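Local coordinates for protein interpain A (Prevotella intermedia, PDB 3BB7) that is a bacterial cysteine protease in its proenzyme form, with its predicted nucleophile substituted, and probably hydrolyses peptide bonds once its propeptide is released, at residues 46-51 with 284-289; 81-86 with 244-249; 131-136 with 158-163. The protein carries 1 engineered substitution. All blocks are in the same frame, centred on the assembly; numbering follows the deposited sequence. Where two conformers were deposited one is given.

Contact 1 (46-51 with 284-289)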
loop_
_atom_site.group_PDB
_atom_site.type_symbol
_atom_site.label_atom_id
_atom_site.label_comp_id
_atom_site.label_asym_id
_atom_site.label_seq_id
_atom_site.Cartn_x
_atom_site.Cartn_y
_atom_site.Cartn_z
ATOM N N THR A 46 9.600 2.577 13.202
ATOM C CA THR A 46 9.841 2.377 11.804
ATOM C C THR A 46 9.557 3.656 11.058
ATOM O O THR A 46 8.722 4.431 11.477
ATOM C CB THR A 46 8.946 1.212 11.265
ATOM O OG1 THR A 46 9.115 1.081 9.852
ATOM C CG2 THR A 46 7.454 1.416 11.594
ATOM N N ASP A 47 10.271 3.875 9.959
ATOM C CA ASP A 47 10.055 5.063 9.154
ATOM C C ASP A 47 8.851 4.891 8.247
ATOM O O ASP A 47 8.437 5.848 7.624
ATOM C CB ASP A 47 11.286 5.360 8.280
ATOM C CG ASP A 47 12.432 5.978 9.053
ATOM O OD1 ASP A 47 12.250 6.391 10.216
ATOM O OD2 ASP A 47 13.532 6.076 8.474
ATOM N N ASN A 48 8.306 3.673 8.179
ATOM C CA ASN A 48 7.137 3.321 7.328
ATOM C C ASN A 48 6.205 4.520 7.069
ATOM O O ASN A 48 5.375 4.847 7.892
ATOM C CB ASN A 48 6.385 2.159 8.013
ATOM C CG ASN A 48 5.230 1.624 7.212
ATOM O OD1 ASN A 48 4.697 2.288 6.335
ATOM N ND2 ASN A 48 4.796 0.423 7.562
ATOM N N PRO A 49 6.341 5.181 5.915
ATOM C CA PRO A 49 5.550 6.394 5.674
ATOM C C PRO A 49 4.028 6.141 5.537
ATOM O O PRO A 49 3.214 7.025 5.881
ATOM C CB PRO A 49 6.136 6.937 4.354
ATOM C CG PRO A 49 7.530 6.344 4.350
ATOM C CD PRO A 49 7.298 4.947 4.816
ATOM N N SER A 50 3.631 4.973 5.041
ATOM C CA SER A 50 2.206 4.756 4.799
ATOM C C SER A 50 1.488 4.467 6.127
ATOM O O SER A 50 0.342 4.920 6.345
ATOM C CB SER A 50 2.022 3.670 3.752
ATOM O OG SER A 50 2.636 4.081 2.529
ATOM N N PHE A 51 2.167 3.765 7.042
ATOM C CA PHE A 51 1.639 3.578 8.393
ATOM C C PHE A 51 1.546 4.923 9.115
ATOM O O PHE A 51 0.550 5.208 9.816
ATOM C CB PHE A 51 2.537 2.589 9.150
ATOM C CG PHE A 51 2.163 2.372 10.595
ATOM C CD1 PHE A 51 3.032 2.753 11.631
ATOM C CD2 PHE A 51 0.987 1.706 10.908
ATOM C CE1 PHE A 51 2.689 2.509 12.982
ATOM C CE2 PHE A 51 0.642 1.437 12.231
ATOM C CZ PHE A 51 1.493 1.852 13.275
ATOM N N TRP A 284 2.090 -2.751 3.989
ATOM C CA TRP A 284 2.498 -1.353 3.831
ATOM C C TRP A 284 3.643 -1.168 2.845
ATOM O O TRP A 284 3.956 -0.026 2.509
ATOM C CB TRP A 284 2.964 -0.753 5.165
ATOM C CG TRP A 284 1.945 -0.823 6.274
ATOM C CD1 TRP A 284 1.949 -1.694 7.335
ATOM C CD2 TRP A 284 0.794 0.020 6.443
ATOM N NE1 TRP A 284 0.870 -1.438 8.161
ATOM C CE2 TRP A 284 0.133 -0.414 7.624
ATOM C CE3 TRP A 284 0.225 1.069 5.685
ATOM C CZ2 TRP A 284 -1.036 0.172 8.085
ATOM C CZ3 TRP A 284 -0.981 1.654 6.169
ATOM C CH2 TRP A 284 -1.578 1.194 7.352
ATOM N N GLY A 285 4.287 -2.250 2.428
ATOM C CA GLY A 285 5.417 -2.165 1.493
ATOM C C GLY A 285 6.634 -1.540 2.164
ATOM O O GLY A 285 7.396 -0.831 1.530
ATOM N N TRP A 286 6.824 -1.831 3.454
ATOM C CA TRP A 286 7.973 -1.313 4.188
ATOM C C TRP A 286 8.674 -2.464 4.871
ATOM O O TRP A 286 8.847 -2.477 6.090
ATOM C CB TRP A 286 7.604 -0.187 5.149
ATOM C CG TRP A 286 8.794 0.689 5.470
ATOM C CD1 TRP A 286 9.577 0.634 6.592
ATOM C CD2 TRP A 286 9.351 1.738 4.639
ATOM N NE1 TRP A 286 10.563 1.574 6.518
ATOM C CE2 TRP A 286 10.464 2.257 5.326
ATOM C CE3 TRP A 286 9.022 2.267 3.377
ATOM C CZ2 TRP A 286 11.235 3.320 4.813
ATOM C CZ3 TRP A 286 9.787 3.333 2.861
ATOM C CH2 TRP A 286 10.881 3.842 3.583
ATOM N N ASN A 287 9.046 -3.457 4.063
ATOM C CA ASN A 287 9.824 -4.622 4.512
ATOM C C ASN A 287 9.104 -5.446 5.559
ATOM O O ASN A 287 9.759 -6.113 6.396
ATOM C CB ASN A 287 11.216 -4.177 5.011
ATOM C CG ASN A 287 11.843 -3.205 4.053
ATOM O OD1 ASN A 287 12.125 -3.567 2.915
ATOM N ND2 ASN A 287 11.935 -1.940 4.456
ATOM N N GLY A 288 7.772 -5.383 5.522
ATOM C CA GLY A 288 6.938 -6.132 6.455
ATOM C C GLY A 288 6.684 -5.390 7.762
ATOM O O GLY A 288 5.803 -5.808 8.545
ATOM N N ASP A 289 7.371 -4.274 7.993
ATOM C CA ASP A 289 7.196 -3.572 9.264
ATOM C C ASP A 289 5.714 -3.237 9.459
ATOM O O ASP A 289 5.102 -2.570 8.635
ATOM C CB ASP A 289 7.957 -2.261 9.270
ATOM C CG ASP A 289 9.470 -2.439 9.309
ATOM O OD1 ASP A 289 10.175 -1.385 9.259
ATOM O OD2 ASP A 289 9.960 -3.593 9.424
HETATM O O HOH W 1 12.290 2.031 9.009
HETATM O O HOH W 2 5.032 2.326 2.976
#

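Contact 2 (81-86 with 244-249)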
loop_
_atom_site.group_PDB
_atom_site.type_symbol
_atom_site.label_atom_id
_atom_site.label_comp_id
_atom_site.label_asym_id
_atom_site.label_seq_id
_atom_site.Cartn_x
_atom_site.Cartn_y
_atom_site.Cartn_z
ATOM N N LYS A 81 -23.564 -11.675 1.188
ATOM C CA LYS A 81 -23.131 -10.977 -0.036
ATOM C C LYS A 81 -21.674 -11.265 -0.440
ATOM O O LYS A 81 -21.328 -11.166 -1.635
ATOM C CB LYS A 81 -23.277 -9.450 0.137
ATOM C CG LYS A 81 -24.715 -8.880 0.195
ATOM C CD LYS A 81 -24.718 -7.315 0.010
ATOM C CE LYS A 81 -24.506 -6.548 1.341
ATOM N NZ LYS A 81 -23.966 -5.121 1.234
ATOM N N TYR A 82 -20.824 -11.572 0.537
ATOM C CA TYR A 82 -19.359 -11.700 0.326
ATOM C C TYR A 82 -18.810 -12.869 1.093
ATOM O O TYR A 82 -19.507 -13.417 1.958
ATOM C CB TYR A 82 -18.644 -10.473 0.898
ATOM C CG TYR A 82 -19.284 -9.159 0.574
ATOM C CD1 TYR A 82 -19.277 -8.677 -0.717
ATOM C CD2 TYR A 82 -19.879 -8.398 1.565
ATOM C CE1 TYR A 82 -19.872 -7.434 -1.019
ATOM C CE2 TYR A 82 -20.451 -7.186 1.294
ATOM C CZ TYR A 82 -20.458 -6.712 0.009
ATOM O OH TYR A 82 -21.053 -5.481 -0.196
ATOM N N ALA A 83 -17.540 -13.209 0.852
ATOM C CA ALA A 83 -16.865 -14.123 1.749
ATOM C C ALA A 83 -16.949 -13.631 3.176
ATOM O O ALA A 83 -16.864 -12.419 3.467
ATOM C CB ALA A 83 -15.406 -14.310 1.321
ATOM N N ALA A 84 -17.093 -14.567 4.105
ATOM C CA ALA A 84 -17.145 -14.173 5.507
ATOM C C ALA A 84 -15.888 -13.411 5.942
ATOM O O ALA A 84 -15.968 -12.488 6.751
ATOM C CB ALA A 84 -17.361 -15.367 6.396
ATOM N N GLU A 85 -14.740 -13.841 5.413
ATOM C CA GLU A 85 -13.435 -13.242 5.707
ATOM C C GLU A 85 -12.540 -13.676 4.551
ATOM O O GLU A 85 -12.834 -14.672 3.876
ATOM C CB GLU A 85 -12.898 -13.757 7.044
ATOM C CG GLU A 85 -12.875 -15.284 7.117
ATOM C CD GLU A 85 -12.495 -15.834 8.461
ATOM O OE1 GLU A 85 -12.005 -15.056 9.307
ATOM O OE2 GLU A 85 -12.680 -17.059 8.665
ATOM N N VAL A 86 -11.469 -12.913 4.307
ATOM C CA VAL A 86 -10.456 -13.278 3.308
ATOM C C VAL A 86 -9.098 -13.113 3.978
ATOM O O VAL A 86 -8.686 -12.006 4.304
ATOM C CB VAL A 86 -10.565 -12.388 2.035
ATOM C CG1 VAL A 86 -9.402 -12.669 1.080
ATOM C CG2 VAL A 86 -11.943 -12.641 1.364
ATOM N N GLU A 244 -14.097 -7.079 -4.034
ATOM C CA GLU A 244 -12.876 -7.365 -4.760
ATOM C C GLU A 244 -12.069 -8.442 -4.030
ATOM O O GLU A 244 -11.536 -9.354 -4.640
ATOM C CB GLU A 244 -12.042 -6.105 -4.928
ATOM C CG GLU A 244 -12.619 -5.155 -5.928
ATOM C CD GLU A 244 -12.455 -5.593 -7.349
ATOM O OE1 GLU A 244 -11.686 -6.539 -7.644
ATOM O OE2 GLU A 244 -13.101 -4.951 -8.199
ATOM N N LEU A 245 -11.980 -8.345 -2.710
ATOM C CA LEU A 245 -11.194 -9.354 -1.984
ATOM C C LEU A 245 -11.855 -10.727 -1.989
ATOM O O LEU A 245 -11.155 -11.752 -2.034
ATOM C CB LEU A 245 -10.829 -8.864 -0.562
ATOM C CG LEU A 245 -9.535 -7.988 -0.496
ATOM C CD1 LEU A 245 -8.261 -8.774 -0.894
ATOM C CD2 LEU A 245 -9.634 -6.746 -1.330
ATOM N N THR A 246 -13.193 -10.757 -1.937
ATOM C CA THR A 246 -13.927 -12.016 -2.074
ATOM C C THR A 246 -13.538 -12.735 -3.371
ATOM O O THR A 246 -13.525 -13.972 -3.445
ATOM C CB THR A 246 -15.432 -11.727 -2.102
ATOM O OG1 THR A 246 -15.859 -11.377 -0.781
ATOM C CG2 THR A 246 -16.243 -12.944 -2.589
ATOM N N LYS A 247 -13.304 -11.961 -4.422
ATOM C CA LYS A 247 -12.887 -12.484 -5.710
ATOM C C LYS A 247 -11.393 -12.820 -5.787
ATOM O O LYS A 247 -10.916 -13.261 -6.841
ATOM C CB LYS A 247 -13.208 -11.469 -6.812
ATOM C CG LYS A 247 -14.682 -11.145 -6.956
ATOM C CD LYS A 247 -14.897 -9.944 -7.872
ATOM C CE LYS A 247 -16.356 -9.481 -7.865
ATOM N NZ LYS A 247 -17.345 -10.598 -8.022
ATOM N N GLY A 248 -10.659 -12.594 -4.701
ATOM C CA GLY A 248 -9.219 -12.879 -4.665
ATOM C C GLY A 248 -8.387 -11.819 -5.380
ATOM O O GLY A 248 -7.349 -12.144 -5.997
ATOM N N HIS A 249 -8.836 -10.557 -5.307
ATOM C CA HIS A 249 -8.121 -9.460 -5.944
ATOM C C HIS A 249 -7.558 -8.460 -4.946
ATOM O O HIS A 249 -8.286 -7.571 -4.481
ATOM C CB HIS A 249 -9.056 -8.679 -6.865
ATOM C CG HIS A 249 -9.713 -9.501 -7.930
ATOM N ND1 HIS A 249 -10.831 -9.055 -8.597
ATOM C CD2 HIS A 249 -9.407 -10.707 -8.463
ATOM C CE1 HIS A 249 -11.198 -9.958 -9.495
ATOM N NE2 HIS A 249 -10.348 -10.969 -9.440
#

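Contact 3 (131-136 with 158-163)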
loop_
_atom_site.group_PDB
_atom_site.type_symbol
_atom_site.label_atom_id
_atom_site.label_comp_id
_atom_site.label_asym_id
_atom_site.label_seq_id
_atom_site.Cartn_x
_atom_site.Cartn_y
_atom_site.Cartn_z
ATOM N N PRO A 131 1.812 -9.718 -15.990
ATOM C CA PRO A 131 1.862 -10.418 -17.267
ATOM C C PRO A 131 3.156 -11.199 -17.458
ATOM O O PRO A 131 4.120 -11.056 -16.656
ATOM C CB PRO A 131 1.775 -9.271 -18.277
ATOM C CG PRO A 131 2.546 -8.177 -17.598
ATOM C CD PRO A 131 2.173 -8.290 -16.136
ATOM N N VAL A 132 3.163 -12.019 -18.500
ATOM C CA VAL A 132 4.383 -12.704 -18.929
ATOM C C VAL A 132 5.428 -11.694 -19.426
ATOM O O VAL A 132 6.577 -11.721 -19.001
ATOM C CB VAL A 132 4.111 -13.756 -20.014
ATOM C CG1 VAL A 132 5.407 -14.375 -20.462
ATOM C CG2 VAL A 132 3.170 -14.828 -19.532
ATOM N N ARG A 133 5.007 -10.789 -20.304
ATOM C CA ARG A 133 5.838 -9.686 -20.815
ATOM C C ARG A 133 4.972 -8.442 -20.829
ATOM O O ARG A 133 3.744 -8.536 -20.843
ATOM C CB ARG A 133 6.372 -9.983 -22.249
ATOM C CG ARG A 133 7.324 -11.177 -22.321
ATOM C CD ARG A 133 7.542 -11.677 -23.747
ATOM N NE ARG A 133 8.029 -10.630 -24.637
ATOM C CZ ARG A 133 9.202 -10.654 -25.258
ATOM N NH1 ARG A 133 10.030 -11.683 -25.102
ATOM N NH2 ARG A 133 9.546 -9.647 -26.045
ATOM N N GLY A 134 5.614 -7.276 -20.822
ATOM C CA GLY A 134 4.867 -6.033 -20.911
ATOM C C GLY A 134 4.644 -5.643 -22.369
ATOM O O GLY A 134 4.731 -6.466 -23.307
ATOM N N ILE A 135 4.363 -4.356 -22.555
ATOM C CA ILE A 135 4.036 -3.784 -23.857
ATOM C C ILE A 135 4.715 -2.427 -23.952
ATOM O O ILE A 135 4.556 -1.601 -23.070
ATOM C CB ILE A 135 2.507 -3.583 -24.009
ATOM C CG1 ILE A 135 1.747 -4.869 -23.676
ATOM C CG2 ILE A 135 2.205 -3.080 -25.432
ATOM C CD1 ILE A 135 0.225 -4.647 -23.519
ATOM N N GLY A 136 5.461 -2.202 -25.029
ATOM C CA GLY A 136 6.003 -0.884 -25.303
ATOM C C GLY A 136 7.140 -0.468 -24.385
ATOM O O GLY A 136 7.805 -1.316 -23.770
ATOM N N ASN A 158 9.954 -5.879 -24.283
ATOM C CA ASN A 158 11.009 -6.887 -24.408
ATOM C C ASN A 158 11.405 -7.531 -23.090
ATOM O O ASN A 158 12.414 -8.251 -23.021
ATOM C CB ASN A 158 12.217 -6.304 -25.125
ATOM C CG ASN A 158 11.955 -6.063 -26.591
ATOM O OD1 ASN A 158 11.544 -6.968 -27.306
ATOM N ND2 ASN A 158 12.167 -4.836 -27.037
ATOM N N THR A 159 10.595 -7.325 -22.048
ATOM C CA THR A 159 10.928 -7.860 -20.747
ATOM C C THR A 159 10.002 -9.011 -20.391
ATOM O O THR A 159 8.777 -8.835 -20.361
ATOM C CB THR A 159 10.854 -6.769 -19.660
ATOM O OG1 THR A 159 11.845 -5.793 -19.944
ATOM C CG2 THR A 159 11.141 -7.346 -18.267
ATOM N N THR A 160 10.589 -10.192 -20.140
ATOM C CA THR A 160 9.848 -11.316 -19.601
ATOM C C THR A 160 10.086 -11.302 -18.092
ATOM O O THR A 160 11.178 -11.655 -17.637
ATOM C CB THR A 160 10.340 -12.642 -20.223
ATOM O OG1 THR A 160 10.157 -12.574 -21.649
ATOM C CG2 THR A 160 9.559 -13.815 -19.676
ATOM N N TYR A 161 9.088 -10.877 -17.318
ATOM C CA TYR A 161 9.264 -10.746 -15.861
ATOM C C TYR A 161 9.651 -12.081 -15.241
ATOM O O TYR A 161 9.076 -13.128 -15.546
ATOM C CB TYR A 161 8.033 -10.095 -15.194
ATOM C CG TYR A 161 7.839 -8.728 -15.776
ATOM C CD1 TYR A 161 6.866 -8.496 -16.730
ATOM C CD2 TYR A 161 8.698 -7.667 -15.427
ATOM C CE1 TYR A 161 6.753 -7.245 -17.350
ATOM C CE2 TYR A 161 8.576 -6.423 -16.012
ATOM C CZ TYR A 161 7.606 -6.214 -16.997
ATOM O OH TYR A 161 7.522 -4.972 -17.635
ATOM N N ASP A 162 10.671 -12.065 -14.400
ATOM C CA ASP A 162 11.255 -13.315 -13.900
ATOM C C ASP A 162 10.545 -13.755 -12.618
ATOM O O ASP A 162 11.126 -13.740 -11.521
ATOM C CB ASP A 162 12.750 -13.132 -13.708
ATOM C CG ASP A 162 13.484 -14.447 -13.422
ATOM O OD1 ASP A 162 14.701 -14.360 -13.151
ATOM O OD2 ASP A 162 12.882 -15.553 -13.480
ATOM N N TRP A 163 9.274 -14.130 -12.760
ATOM C CA TRP A 163 8.440 -14.488 -11.600
ATOM C C TRP A 163 9.043 -15.571 -10.709
ATOM O O TRP A 163 8.908 -15.519 -9.492
ATOM C CB TRP A 163 7.034 -14.916 -12.043
ATOM C CG TRP A 163 6.357 -13.864 -12.881
ATOM C CD1 TRP A 163 6.054 -13.929 -14.206
ATOM C CD2 TRP A 163 6.016 -12.534 -12.462
ATOM N NE1 TRP A 163 5.443 -12.774 -14.617
ATOM C CE2 TRP A 163 5.440 -11.878 -13.569
ATOM C CE3 TRP A 163 6.103 -11.849 -11.244
ATOM C CZ2 TRP A 163 4.953 -10.556 -13.495
ATOM C CZ3 TRP A 163 5.639 -10.526 -11.170
ATOM C CH2 TRP A 163 5.090 -9.882 -12.299
HETATM O O HOH W 3 7.209 -13.841 -17.346
#

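Contact 1 (46-51 with 284-289)
Thr-46 and Asp-289 form the shortest polar link between the segments: Thr-46 OG1 donates to Asp-289 OD1 across 2.7 Å, on the anti side of the carboxylate. The same OG1 accepts from the backbone N of Asn-48, closing an ST turn. Asn-48 uses both ends of its amide: with CG anti to its own N (chi1 -176°), it lies against CB of both Trp-284 and Trp-286, and ND2 gives the O of Asp-289 a weak, bent bond of 3.2 Å. Its OD1 accepts from the N of Phe-51 at 3.0 Å, the donor 61° out of the amide's carbonyl plane and off its lone pairs, and weakly from the N of Ser-50.

Asn-48 is thus the N-cap of helix 49-68, in the propeptide part, and meets the loop between strands 280-283 and 292-294 of the protease part. The predicted catalytic pair is adjacent: the Ser-50 side chain lies about 3 Å from that of His-267 and about 4 Å from that of Ala-116, the engineered replacement of the predicted nucleophile. Ser-50 OG is bonded to the N of Ala-268.

The indoles provide the apolar part of the contact. One face of Trp-286 receives CA of Asn-48 over its five-membered ring and CD of Pro-49 over its six-membered ring, both CH-pi contacts with 3.6 Å to the centroid. Trp-286 NE1 and the N of Asp-47 share a water that accepts from both. CA of Phe-51 sits over the six-membered ring of Trp-284, while the phenyl edge is turned toward that indole's face in an offset edge-to-face pair, planes 70° apart.

Contact 2 (81-86 with 244-249)
Thr-246, on the last turn of helix 234-246, accepts a hydrogen bond at OG1 from the backbone N of Ala-83, 3.0 Å long and bent at 150°. OG1 stands anti to the carbonyl carbon (chi1 -73°), a setting from which it also bonds back to the O of Phe-242 one turn earlier. Around this hydroxyl, CB of Tyr-82 comes within 3.4 Å and CB of Ala-83 within 3.6 Å, although the phenol of Tyr-82 heads off from the helix.

Segment 81-86 belongs to the connection between helices 49-68 and 116-128, and this is plain packing away from the annotated sites. With CG1 of Val-86 anti to the backbone N (chi1 173°), both its methyls rest against the O of Leu-245, the acceptor for Gly-248 N in the Schellman motif ending the helix. The Leu-245 side chain packs on strands 251-255 and 267-274. At the helix end, ND1 of His-249 donates to OE1 of Glu-244, which lies in the imidazole plane.

Between these two segments the one direct polar bond is Ala-83 N to Thr-246 OG1, with Tyr-274 OH, bonded to that OG1 and to Ala-83 O, bridging as well; the threonine hydroxyl, engaged with its own helix, is probably held in place.

Contact 3 (131-136 with 158-163)
Val-132 O is the polar atom on which these two segments converge: the N of Tyr-161 donates to it at 3.1 Å, a water donates to it at 2.8 Å, and CA of Thr-160 adds a CA-H...O contact. The same water also donates to the O of Tyr-161, stitching the backbones together a second time. The setting is the base of a beta-hairpin in the protease part, where the chains flanking strands 138-142 and 150-154 still run antiparallel, one arriving from helix 116-128 and the other leading on to helix 176-192.

Next to it, Trp-163 uses its indole N-H. NE1 reaches the O of Pro-131 at 3.0 Å, the oxygen lying in the ring plane while the donor stands 41° out of the carbonyl plane. Pro-131 follows a cis peptide bond, and its CD and CG pack loosely near the rings of Trp-163 and Tyr-161.

Toward solvent, the stem of Arg-133 passes across Thr-160 at a slant, CG 3.2 Å from OG1. In the conformer described, a bend at chi3 (56°) brings one guanidinium face, near its rim, against the carbonyl carbon of Asn-158, and NH2 bonds the O of Gly-157. The buried ring of Tyr-161 reaches helix 176-192, its OH bonded to ND1 of His-188, and its CE1 comes 3.7 Å from the N of Gly-134.

How the contacts relate
Read from the N terminus, the chain opens contact 1 at 46-51, where the propeptide helix begins, and contact 2 at 81-86, in the loop that follows that helix. The two halves of contact 3, 131-136 and 158-163, come next and close a short loop around a two-stranded hairpin. Contact 2 closes at 244-249 and contact 1 last, at 284-289. The three loops are therefore nested without crossing, 3 within 2 within 1. Contact 1 joins propeptide to protease near the predicted catalytic residues. Contact 2 ties the connection after the propeptide helix to the end of helix 234-246, and contact 3 joins the chains at the hairpin's base; both lie away from the annotated sites.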